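Local atomic coordinates of PTS-dependent dihydroxyacetone kinase operon regulatory protein (Escherichia coli, PDB entry 4LRZ), a protein that switches on transcription of the dhaKLM operon from a sigma-70 promoter and represses its own expression, this chain probably being its sensor region. Residues F[74-79]-F[85-90]; F[114-119]-F[128-133]; F[150-153]-F[157-160]; F[161-166]-F[172-177]. One frame throughout, in Å; residues are numbered along the deposited sequence.

Contact 1 of 4, residues F[74-79]-F[85-90]; sequences ALFILD and LSRNGD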
loop_
_atom_site.group_PDB
_atom_site.type_symbol
_atom_site.label_atom_id
_atom_site.label_comp_id
_atom_site.label_asym_id
_atom_site.label_seq_id
_atom_site.Cartn_x
_atom_site.Cartn_y
_atom_site.Cartn_z
ATOM N N ALA F 74 -25.234 -11.534 -0.048
ATOM C CA ALA F 74 -24.346 -11.898 1.032
ATOM C C ALA F 74 -22.954 -11.744 0.499
ATOM O O ALA F 74 -22.686 -11.970 -0.696
ATOM C CB ALA F 74 -24.594 -13.339 1.423
ATOM N N LEU F 75 -22.046 -11.422 1.397
ATOM C CA LEU F 75 -20.645 -11.298 1.038
ATOM C C LEU F 75 -19.871 -12.305 1.913
ATOM O O LEU F 75 -20.193 -12.470 3.111
ATOM C CB LEU F 75 -20.194 -9.861 1.284
ATOM C CG LEU F 75 -20.870 -8.758 0.434
ATOM C CD1 LEU F 75 -20.829 -7.364 1.110
ATOM C CD2 LEU F 75 -20.228 -8.669 -0.930
ATOM N N PHE F 76 -18.867 -12.960 1.316
ATOM C CA PHE F 76 -18.070 -13.971 1.976
ATOM C C PHE F 76 -16.579 -13.645 1.858
ATOM O O PHE F 76 -16.127 -13.213 0.813
ATOM C CB PHE F 76 -18.243 -15.331 1.244
ATOM C CG PHE F 76 -19.607 -16.018 1.406
ATOM C CD1 PHE F 76 -20.533 -15.633 2.362
ATOM C CD2 PHE F 76 -19.891 -17.166 0.621
ATOM C CE1 PHE F 76 -21.751 -16.332 2.505
ATOM C CE2 PHE F 76 -21.089 -17.897 0.765
ATOM C CZ PHE F 76 -22.025 -17.465 1.718
ATOM N N ILE F 77 -15.807 -13.910 2.906
ATOM C CA ILE F 77 -14.359 -14.072 2.746
ATOM C C ILE F 77 -14.020 -15.579 2.862
ATOM O O ILE F 77 -14.480 -16.217 3.781
ATOM C CB ILE F 77 -13.547 -13.373 3.854
ATOM C CG1 ILE F 77 -14.359 -12.290 4.502
ATOM C CG2 ILE F 77 -12.192 -12.868 3.278
ATOM C CD1 ILE F 77 -13.494 -10.966 4.873
ATOM N N LEU F 78 -13.233 -16.131 1.937
ATOM C CA LEU F 78 -12.793 -17.513 2.041
ATOM C C LEU F 78 -11.262 -17.542 2.094
ATOM O O LEU F 78 -10.608 -16.672 1.470
ATOM C CB LEU F 78 -13.305 -18.375 0.880
ATOM C CG LEU F 78 -14.831 -18.427 0.605
ATOM C CD1 LEU F 78 -15.227 -17.340 -0.396
ATOM C CD2 LEU F 78 -15.232 -19.755 0.036
ATOM N N ASP F 79 -10.691 -18.553 2.780
ATOM C CA ASP F 79 -9.225 -18.705 2.805
ATOM C C ASP F 79 -8.722 -19.355 1.518
ATOM O O ASP F 79 -9.536 -19.637 0.641
ATOM C CB ASP F 79 -8.728 -19.408 4.072
ATOM C CG ASP F 79 -8.908 -20.892 4.024
ATOM O OD1 ASP F 79 -9.483 -21.444 3.061
ATOM O OD2 ASP F 79 -8.402 -21.558 4.949
ATOM N N LEU F 85 -14.506 -18.013 5.956
ATOM C CA LEU F 85 -13.944 -17.427 7.189
ATOM C C LEU F 85 -14.936 -16.443 7.862
ATOM O O LEU F 85 -15.033 -16.384 9.088
ATOM C CB LEU F 85 -12.619 -16.711 6.881
ATOM C CG LEU F 85 -11.461 -17.596 6.390
ATOM C CD1 LEU F 85 -10.325 -16.730 5.893
ATOM C CD2 LEU F 85 -10.958 -18.529 7.499
ATOM N N SER F 86 -15.654 -15.675 7.035
ATOM C CA SER F 86 -16.625 -14.682 7.520
ATOM C C SER F 86 -17.713 -14.417 6.488
ATOM O O SER F 86 -17.478 -14.512 5.272
ATOM C CB SER F 86 -15.895 -13.378 7.794
ATOM O OG SER F 86 -16.559 -12.617 8.800
ATOM N N ARG F 87 -18.903 -14.081 6.977
ATOM C CA ARG F 87 -20.040 -13.742 6.136
ATOM C C ARG F 87 -20.722 -12.460 6.632
ATOM O O ARG F 87 -20.820 -12.239 7.830
ATOM C CB ARG F 87 -21.066 -14.886 6.192
ATOM C CG ARG F 87 -20.504 -16.242 5.791
ATOM C CD ARG F 87 -20.857 -17.333 6.794
ATOM N NE ARG F 87 -22.280 -17.403 6.994
ATOM C CZ ARG F 87 -22.908 -16.947 8.071
ATOM N NH1 ARG F 87 -22.222 -16.405 9.094
ATOM N NH2 ARG F 87 -24.221 -17.060 8.125
ATOM N N ASN F 88 -21.232 -11.635 5.738
ATOM C CA ASN F 88 -22.066 -10.522 6.179
ATOM C C ASN F 88 -22.975 -10.150 5.042
ATOM O O ASN F 88 -22.916 -10.813 3.995
ATOM C CB ASN F 88 -21.245 -9.323 6.705
ATOM C CG ASN F 88 -20.501 -8.626 5.620
ATOM O OD1 ASN F 88 -20.565 -7.404 5.473
ATOM N ND2 ASN F 88 -19.804 -9.390 4.829
ATOM N N GLY F 89 -23.838 -9.144 5.242
ATOM C CA GLY F 89 -24.843 -8.808 4.237
ATOM C C GLY F 89 -26.264 -8.956 4.778
ATOM O O GLY F 89 -26.517 -8.775 5.966
ATOM N N ASP F 90 -27.198 -9.280 3.905
ATOM C CA ASP F 90 -28.589 -9.301 4.295
ATOM C C ASP F 90 -28.946 -10.538 5.127
ATOM O O ASP F 90 -28.738 -11.671 4.681
ATOM C CB ASP F 90 -29.471 -9.222 3.052
ATOM C CG ASP F 90 -30.911 -9.515 3.355
ATOM O OD1 ASP F 90 -31.548 -8.716 4.054
ATOM O OD2 ASP F 90 -31.418 -10.544 2.886
#
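Strands 74-79 and 85-89 form an antiparallel hairpin in which Leu75 and Asn88 pair through both backbone bonds: Leu75 N reaches Asn88 O at 2.8 Å, and Asn88 N returns the bond to Leu75 O at 2.9 Å. Farther along, Ile77 N binds Ser86 O at 3.0 Å, while Ile77 O takes Leu85 N at 2.8 Å. Because Leu85 and Ser86 both face Ile77, the strand carries a classic beta bulge. Apolar contacts divide by face. On one, Arg87 lies alongside Phe76, and its aliphatic part does the touching: Arg87 CG sits 3.5 Å from Phe76 CD1, approaching the ring obliquely, while the guanidinium lies beyond the ring. On the other, Ile77 CG1 packs against Ser86 CB at 3.8 Å. Past the bulge, Leu85 has its CG anti to the carbonyl carbon (chi1 -64°), which turns the side chain toward Asp79 and brings CD1 to 3.6 Å from Asp79 CB. Cutting Leu85 back to alanine is likely to open a gap beside Asp79 and deprive Met53 and Leu54 of the leucine methyls. Polar ends turn elsewhere: Ser86 OG bonds to Gln58 OE1, and Asp79 OD1 receives Thr81 N and Cys83 N in the turn. The hairpin edges the GAF sheet, with helix 51-66 over the Ile77 face, helix 91-99 over the Phe76 face, and strand 157-166 along the far side of 74-79.

Contact 2 of 4, residues F[114-119]-F[128-133]; sequences GTCALS and VKTMAD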
loop_
_atom_site.group_PDB
_atom_site.type_symbol
_atom_site.label_atom_id
_atom_site.label_comp_id
_atom_site.label_asym_id
_atom_site.label_seq_id
_atom_site.Cartn_x
_atom_site.Cartn_y
_atom_site.Cartn_z
ATOM N N GLY F 114 -19.240 -28.592 -6.510
ATOM C CA GLY F 114 -19.285 -28.456 -7.949
ATOM C C GLY F 114 -18.872 -27.069 -8.443
ATOM O O GLY F 114 -18.538 -26.196 -7.660
ATOM N N THR F 115 -18.888 -26.916 -9.757
ATOM C CA THR F 115 -18.557 -25.699 -10.436
ATOM C C THR F 115 -19.347 -24.549 -9.855
ATOM O O THR F 115 -20.606 -24.579 -9.856
ATOM C CB THR F 115 -18.957 -25.796 -11.915
ATOM O OG1 THR F 115 -18.510 -27.046 -12.444
ATOM C CG2 THR F 115 -18.377 -24.621 -12.730
ATOM N N CYS F 116 -18.583 -23.542 -9.409
ATOM C CA CYS F 116 -19.062 -22.375 -8.695
ATOM C C CYS F 116 -17.930 -21.368 -8.568
ATOM O O CYS F 116 -16.794 -21.732 -8.262
ATOM C CB CYS F 116 -19.556 -22.766 -7.284
ATOM S SG CYS F 116 -20.418 -21.432 -6.448
ATOM N N ALA F 117 -18.245 -20.094 -8.770
ATOM C CA ALA F 117 -17.277 -19.023 -8.620
ATOM C C ALA F 117 -16.460 -19.141 -7.302
ATOM O O ALA F 117 -15.249 -18.870 -7.267
ATOM C CB ALA F 117 -18.004 -17.672 -8.717
ATOM N N LEU F 118 -17.133 -19.550 -6.227
ATOM C CA LEU F 118 -16.500 -19.685 -4.911
ATOM C C LEU F 118 -15.173 -20.437 -5.010
ATOM O O LEU F 118 -14.206 -20.104 -4.276
ATOM C CB LEU F 118 -17.420 -20.436 -3.944
ATOM C CG LEU F 118 -18.695 -19.767 -3.513
ATOM C CD1 LEU F 118 -19.420 -20.553 -2.459
ATOM C CD2 LEU F 118 -18.347 -18.345 -2.958
ATOM N N SER F 119 -15.110 -21.453 -5.890
ATOM C CA SER F 119 -13.806 -22.139 -6.142
ATOM C C SER F 119 -13.157 -21.767 -7.451
ATOM O O SER F 119 -11.945 -21.719 -7.546
ATOM C CB SER F 119 -13.934 -23.685 -6.069
ATOM O OG SER F 119 -14.826 -24.208 -7.055
ATOM N N VAL F 128 -14.397 -14.217 -11.310
ATOM C CA VAL F 128 -15.312 -15.122 -12.035
ATOM C C VAL F 128 -16.744 -15.047 -11.479
ATOM O O VAL F 128 -16.965 -14.896 -10.280
ATOM C CB VAL F 128 -14.804 -16.636 -11.969
ATOM C CG1 VAL F 128 -15.833 -17.561 -12.517
ATOM C CG2 VAL F 128 -13.508 -16.854 -12.801
ATOM N N LYS F 129 -17.711 -15.190 -12.368
ATOM C CA LYS F 129 -19.127 -15.208 -12.021
ATOM C C LYS F 129 -19.820 -16.467 -12.563
ATOM O O LYS F 129 -19.719 -16.750 -13.748
ATOM C CB LYS F 129 -19.809 -14.028 -12.692
ATOM C CG LYS F 129 -21.306 -13.924 -12.389
ATOM C CD LYS F 129 -21.936 -12.740 -13.153
ATOM C CE LYS F 129 -23.316 -12.435 -12.628
ATOM N NZ LYS F 129 -23.697 -10.984 -12.870
ATOM N N THR F 130 -20.579 -17.178 -11.736
ATOM C CA THR F 130 -21.354 -18.318 -12.232
ATOM C C THR F 130 -22.819 -18.083 -11.830
ATOM O O THR F 130 -23.082 -17.601 -10.718
ATOM C CB THR F 130 -20.848 -19.642 -11.652
ATOM O OG1 THR F 130 -20.845 -19.553 -10.237
ATOM C CG2 THR F 130 -19.403 -19.948 -12.071
ATOM N N MET F 131 -23.754 -18.363 -12.736
ATOM C CA MET F 131 -25.184 -18.114 -12.490
ATOM C C MET F 131 -26.005 -19.332 -12.868
ATOM O O MET F 131 -25.651 -20.012 -13.789
ATOM C CB MET F 131 -25.725 -16.984 -13.383
ATOM C CG MET F 131 -24.928 -15.719 -13.382
ATOM S SD MET F 131 -25.727 -14.536 -14.492
ATOM C CE MET F 131 -27.415 -14.560 -13.880
ATOM N N ALA F 132 -27.110 -19.560 -12.169
ATOM C CA ALA F 132 -28.143 -20.490 -12.568
ATOM C C ALA F 132 -27.511 -21.846 -12.901
ATOM O O ALA F 132 -26.680 -22.333 -12.118
ATOM C CB ALA F 132 -28.911 -19.917 -13.747
ATOM N N ASP F 133 -27.851 -22.393 -14.069
ATOM C CA ASP F 133 -27.450 -23.743 -14.482
ATOM C C ASP F 133 -26.028 -23.882 -15.057
ATOM O O ASP F 133 -25.661 -24.973 -15.519
ATOM C CB ASP F 133 -28.513 -24.390 -15.410
ATOM C CG ASP F 133 -28.674 -23.673 -16.756
ATOM O OD1 ASP F 133 -28.354 -22.462 -16.885
ATOM O OD2 ASP F 133 -29.166 -24.335 -17.701
#
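The peptide joining Cys116 to Ala117 is the flat group on which Thr130 closes. It carries the methyl CG2 of Thr130 over one face, 3.5 Å from Ala117 N, while Thr130 OG1 lies much nearer to its plane and takes the N-H. On the strand, the peptide after Val128 is met at its oxygen end: Ala117 CB sits above and beyond the carbonyl oxygen, 3.4 Å from Val128 O. The central bond runs from Ala117 N to Thr130 OG1, 3.0 Å long and close to straight at 160°. It depends on the threonine's rotation: OG1 lies between its own backbone N and carbonyl carbon (chi1 55°), which leaves CG2 anti to the carbonyl carbon, and both branches thus reach the same peptide. Around this bond the packing is slight. Cys116 CA comes within 3.7 Å of Thr130 OG1, and Ala117 CB meets Val128 CG1 at 4.4 Å. Phe145, on neighbouring strand 143-151, touches the side chains of both Cys116 and Ala117. Cys116 holds the N-cap position of helix 117-124, and its carbonyl O accepts Ser119 N in the first turn. The chemistry thus implies a division of labour: a buried threonine on edge strand 128-131 satisfies the first N-H of the helix, while the small alanine probably lets the helix start close against the strand.

Contact 3 of 4, residues F[150-153]-F[157-160]; sequences LFDS and LTGT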
loop_
_atom_site.group_PDB
_atom_site.type_symbol
_atom_site.label_atom_id
_atom_site.label_comp_id
_atom_site.label_asym_id
_atom_site.label_seq_id
_atom_site.Cartn_x
_atom_site.Cartn_y
_atom_site.Cartn_z
ATOM N N LEU F 150 -7.634 -13.335 -3.928
ATOM C CA LEU F 150 -6.675 -12.344 -3.530
ATOM C C LEU F 150 -5.338 -12.881 -3.092
ATOM O O LEU F 150 -5.207 -14.043 -2.637
ATOM C CB LEU F 150 -7.239 -11.382 -2.498
ATOM C CG LEU F 150 -7.202 -11.720 -1.032
ATOM C CD1 LEU F 150 -6.422 -10.616 -0.423
ATOM C CD2 LEU F 150 -8.643 -11.676 -0.553
ATOM N N PHE F 151 -4.354 -11.996 -3.207
ATOM C CA PHE F 151 -2.955 -12.390 -3.108
ATOM C C PHE F 151 -2.137 -11.729 -1.995
ATOM O O PHE F 151 -2.398 -10.620 -1.597
ATOM C CB PHE F 151 -2.289 -12.262 -4.485
ATOM C CG PHE F 151 -2.969 -13.095 -5.565
ATOM C CD1 PHE F 151 -2.669 -14.447 -5.714
ATOM C CD2 PHE F 151 -3.940 -12.516 -6.417
ATOM C CE1 PHE F 151 -3.321 -15.251 -6.731
ATOM C CE2 PHE F 151 -4.579 -13.273 -7.438
ATOM C CZ PHE F 151 -4.273 -14.649 -7.591
ATOM N N ASP F 152 -1.144 -12.461 -1.522
ATOM C CA ASP F 152 -0.197 -12.069 -0.480
ATOM C C ASP F 152 0.447 -10.696 -0.591
ATOM O O ASP F 152 -0.021 -9.795 -1.305
ATOM C CB ASP F 152 0.969 -13.098 -0.446
ATOM C CG ASP F 152 0.745 -14.142 0.562
ATOM O OD1 ASP F 152 -0.203 -13.941 1.343
ATOM O OD2 ASP F 152 1.473 -15.159 0.592
ATOM N N SER F 153 1.525 -10.576 0.179
ATOM C CA SER F 153 2.495 -9.501 0.108
ATOM C C SER F 153 3.547 -9.999 -0.912
ATOM O O SER F 153 4.234 -9.230 -1.557
ATOM C CB SER F 153 3.111 -9.296 1.519
ATOM O OG SER F 153 2.373 -10.016 2.561
ATOM N N LEU F 157 -1.662 -17.053 -3.437
ATOM C CA LEU F 157 -3.087 -17.045 -3.149
ATOM C C LEU F 157 -3.312 -17.153 -1.642
ATOM O O LEU F 157 -2.670 -17.933 -0.931
ATOM C CB LEU F 157 -3.807 -18.152 -3.924
ATOM C CG LEU F 157 -5.269 -18.523 -3.634
ATOM C CD1 LEU F 157 -6.221 -17.605 -4.338
ATOM C CD2 LEU F 157 -5.498 -19.977 -4.074
ATOM N N THR F 158 -4.204 -16.326 -1.149
ATOM C CA THR F 158 -4.391 -16.232 0.299
ATOM C C THR F 158 -5.861 -16.240 0.656
ATOM O O THR F 158 -6.230 -16.481 1.797
ATOM C CB THR F 158 -3.508 -15.098 0.927
ATOM O OG1 THR F 158 -3.325 -15.363 2.322
ATOM C CG2 THR F 158 -3.996 -13.593 0.627
ATOM N N GLY F 159 -6.718 -16.079 -0.351
ATOM C CA GLY F 159 -8.153 -16.095 -0.108
ATOM C C GLY F 159 -8.958 -15.660 -1.293
ATOM O O GLY F 159 -8.390 -15.476 -2.404
ATOM N N THR F 160 -10.268 -15.469 -1.064
ATOM C CA THR F 160 -11.227 -15.163 -2.145
ATOM C C THR F 160 -12.323 -14.270 -1.585
ATOM O O THR F 160 -12.769 -14.468 -0.457
ATOM C CB THR F 160 -11.920 -16.459 -2.690
ATOM O OG1 THR F 160 -10.950 -17.272 -3.351
ATOM C CG2 THR F 160 -13.034 -16.102 -3.690
#
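Leu150 and Thr158 cross obliquely beside the turn of a hairpin, Leu150 CD1 resting 4.0 Å from Thr158 CG2. The leucine's CG lies between its backbone N and carbonyl carbon (chi1 86°), an orientation that sends CD1 to the threonine methyl and CD2 toward Thr160 N. Phe151 projects from the opposite face and crosses Leu157 at a slant. Leu157 N lies at the edge of the ring, near its plane, 3.6 Å from Phe151 CD1, and Leu157 CB follows at 4.1 Å from Phe151 CE1. Asp152 stands about perpendicular to Thr158, OD1 being 3.5 Å from Thr158 CB. The backbone reflects a classic beta bulge, with Thr158 and Gly159 both facing Leu150: Leu150 O takes Thr158 N at 2.9 Å and, weakly, Gly159 N, while Leu150 N reaches Gly159 O at 2.7 Å from well above the carbonyl plane. With an alanine in place of Leu150, Thr158 would probably lose the methyl beside it and a gap would open toward Ala182 and Val185. Polar ends find partners outside the pair: Asp152 bridges to Arg156, Thr158 OG1 bonds to Lys50. A basic side chain of another protein makes a cation-pi contact with Phe151, consistent with the hairpin also taking part in the assembly.

Contact 4 of 4, residues F[161-166]-F[172-177]; sequences IALACP and AADLPL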
loop_
_atom_site.group_PDB
_atom_site.type_symbol
_atom_site.label_atom_id
_atom_site.label_comp_id
_atom_site.label_asym_id
_atom_site.label_seq_id
_atom_site.Cartn_x
_atom_site.Cartn_y
_atom_site.Cartn_z
ATOM N N ILE F 161 -12.777 -13.298 -2.383
ATOM C CA ILE F 161 -13.885 -12.428 -1.974
ATOM C C ILE F 161 -15.031 -12.816 -2.856
ATOM O O ILE F 161 -14.896 -12.840 -4.071
ATOM C CB ILE F 161 -13.596 -10.897 -2.197
ATOM C CG1 ILE F 161 -12.354 -10.443 -1.414
ATOM C CG2 ILE F 161 -14.813 -9.996 -1.783
ATOM C CD1 ILE F 161 -12.496 -10.474 0.128
ATOM N N ALA F 162 -16.172 -13.081 -2.253
ATOM C CA ALA F 162 -17.335 -13.430 -3.030
ATOM C C ALA F 162 -18.605 -12.697 -2.577
ATOM O O ALA F 162 -18.731 -12.272 -1.406
ATOM C CB ALA F 162 -17.571 -14.977 -2.976
ATOM N N LEU F 163 -19.531 -12.621 -3.528
ATOM C CA LEU F 163 -20.831 -12.039 -3.388
ATOM C C LEU F 163 -21.859 -13.050 -3.926
ATOM O O LEU F 163 -21.776 -13.467 -5.079
ATOM C CB LEU F 163 -20.887 -10.755 -4.204
ATOM C CG LEU F 163 -22.170 -9.917 -4.275
ATOM C CD1 LEU F 163 -21.801 -8.432 -4.444
ATOM C CD2 LEU F 163 -23.122 -10.375 -5.364
ATOM N N ALA F 164 -22.831 -13.415 -3.079
ATOM C CA ALA F 164 -23.883 -14.380 -3.401
ATOM C C ALA F 164 -25.220 -13.652 -3.432
ATOM O O ALA F 164 -25.488 -12.828 -2.555
ATOM C CB ALA F 164 -23.927 -15.480 -2.355
ATOM N N CYS F 165 -26.057 -13.959 -4.425
ATOM C CA CYS F 165 -27.399 -13.389 -4.527
ATOM C C CYS F 165 -28.340 -14.243 -5.350
ATOM O O CYS F 165 -27.882 -14.952 -6.243
ATOM C CB CYS F 165 -27.368 -11.956 -5.101
ATOM S SG CYS F 165 -27.010 -11.757 -6.862
ATOM N N PRO F 166 -29.668 -14.157 -5.075
ATOM C CA PRO F 166 -30.633 -14.843 -5.955
ATOM C C PRO F 166 -30.353 -14.482 -7.406
ATOM O O PRO F 166 -30.038 -13.328 -7.714
ATOM C CB PRO F 166 -31.994 -14.323 -5.487
ATOM C CG PRO F 166 -31.803 -13.938 -4.072
ATOM C CD PRO F 166 -30.330 -13.548 -3.905
ATOM N N ALA F 172 -24.741 -6.066 -12.952
ATOM C CA ALA F 172 -23.514 -5.988 -13.735
ATOM C C ALA F 172 -22.291 -5.449 -12.940
ATOM O O ALA F 172 -21.139 -5.617 -13.343
ATOM C CB ALA F 172 -23.776 -5.135 -15.005
ATOM N N ALA F 173 -22.552 -4.792 -11.821
ATOM C CA ALA F 173 -21.486 -4.258 -10.981
ATOM C C ALA F 173 -20.962 -5.213 -9.898
ATOM O O ALA F 173 -19.998 -4.889 -9.209
ATOM C CB ALA F 173 -21.943 -2.912 -10.344
ATOM N N ASP F 174 -21.616 -6.367 -9.742
ATOM C CA ASP F 174 -21.253 -7.354 -8.725
ATOM C C ASP F 174 -19.834 -7.900 -8.880
ATOM O O ASP F 174 -19.057 -7.949 -7.914
ATOM C CB ASP F 174 -22.282 -8.483 -8.709
ATOM C CG ASP F 174 -23.687 -7.996 -8.262
ATOM O OD1 ASP F 174 -23.832 -6.799 -7.912
ATOM O OD2 ASP F 174 -24.661 -8.793 -8.270
ATOM N N LEU F 175 -19.483 -8.295 -10.087
ATOM C CA LEU F 175 -18.170 -8.869 -10.330
ATOM C C LEU F 175 -17.006 -7.861 -10.133
ATOM O O LEU F 175 -16.096 -8.086 -9.306
ATOM C CB LEU F 175 -18.153 -9.511 -11.717
ATOM C CG LEU F 175 -16.949 -10.386 -12.076
ATOM C CD1 LEU F 175 -16.712 -11.489 -11.045
ATOM C CD2 LEU F 175 -17.172 -11.010 -13.468
ATOM N N PRO F 176 -17.045 -6.713 -10.858
ATOM C CA PRO F 176 -15.987 -5.706 -10.634
ATOM C C PRO F 176 -15.901 -5.254 -9.179
ATOM O O PRO F 176 -14.832 -4.903 -8.726
ATOM C CB PRO F 176 -16.360 -4.577 -11.599
ATOM C CG PRO F 176 -17.779 -4.722 -11.866
ATOM C CD PRO F 176 -18.055 -6.238 -11.824
ATOM N N LEU F 177 -16.994 -5.347 -8.427
ATOM C CA LEU F 177 -16.954 -5.018 -7.010
ATOM C C LEU F 177 -16.110 -5.988 -6.179
ATOM O O LEU F 177 -15.316 -5.564 -5.337
ATOM C CB LEU F 177 -18.366 -4.909 -6.441
ATOM C CG LEU F 177 -18.444 -4.636 -4.920
ATOM C CD1 LEU F 177 -17.960 -3.235 -4.514
ATOM C CD2 LEU F 177 -19.853 -4.834 -4.428
#
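Leu163 is the hub between strand 161-166 and the beginning of helix 174-211, one methyl going to each of two helix residues. Its CD2 lies over a face of the Asp174 carboxylate, 3.6 Å from OD2 and 3.8 Å from CG of that residue; CD1 meets Leu177 CD2 at 4.1 Å. Both helix side chains cross the leucine at about a right angle. CG of Leu163 extends anti to its backbone N (chi1 179°), which carries the fork away from the strand and between the two partners. Cys165, two residues on and pointing to the same face, adds SG at 4.0 Å from Asp174 OD2. No hydrogen bond joins the segments, so the interface rests on van der Waals contact.

The second shell fixes the carboxylate. OD2 of Asp174 forms a salt bridge with Arg71 NH2, and OD1 bonds to Thr171 OG1, which together hold the flat group under the leucine methyl. The neighbouring positive charge would probably favour the ionised form of this buried acid. Arg71 also touches Leu163 and Cys165, while Leu75 packs on Leu163 from the adjacent strand. Farther out, Met68 and Pro176 of the second subunit pack on Ala173 and Leu177. The arrangement is that of a GAF domain whose last strand leads into its closing helix, which here runs on toward the PAS domain; the helix start also joins the subunit interface.

How the contacts relate
All four contacts belong to one GAF domain, whose antiparallel sheet runs in the strand order 2-1-5-4-3. Strand 157-166 links them: it supplies a segment to contacts 3 and 4, whose centres are about 18 Å apart, and pairs with 74-79 of contact 1 through Phe76 N and Ala162 O at 2.8 Å. Contact 4 has its centre about 12 Å from that of contact 1 and about 11 Å from that of contact 2, where Leu118 CD2 reaches Ala162 CB at 3.5 Å. Contact 1 borders the sheet on one side and contact 2 on the other. Bound ADP is not touched: the side chains of Asn88, Val128 and Phe151 each stay about 11 to 12 Å from an ADP.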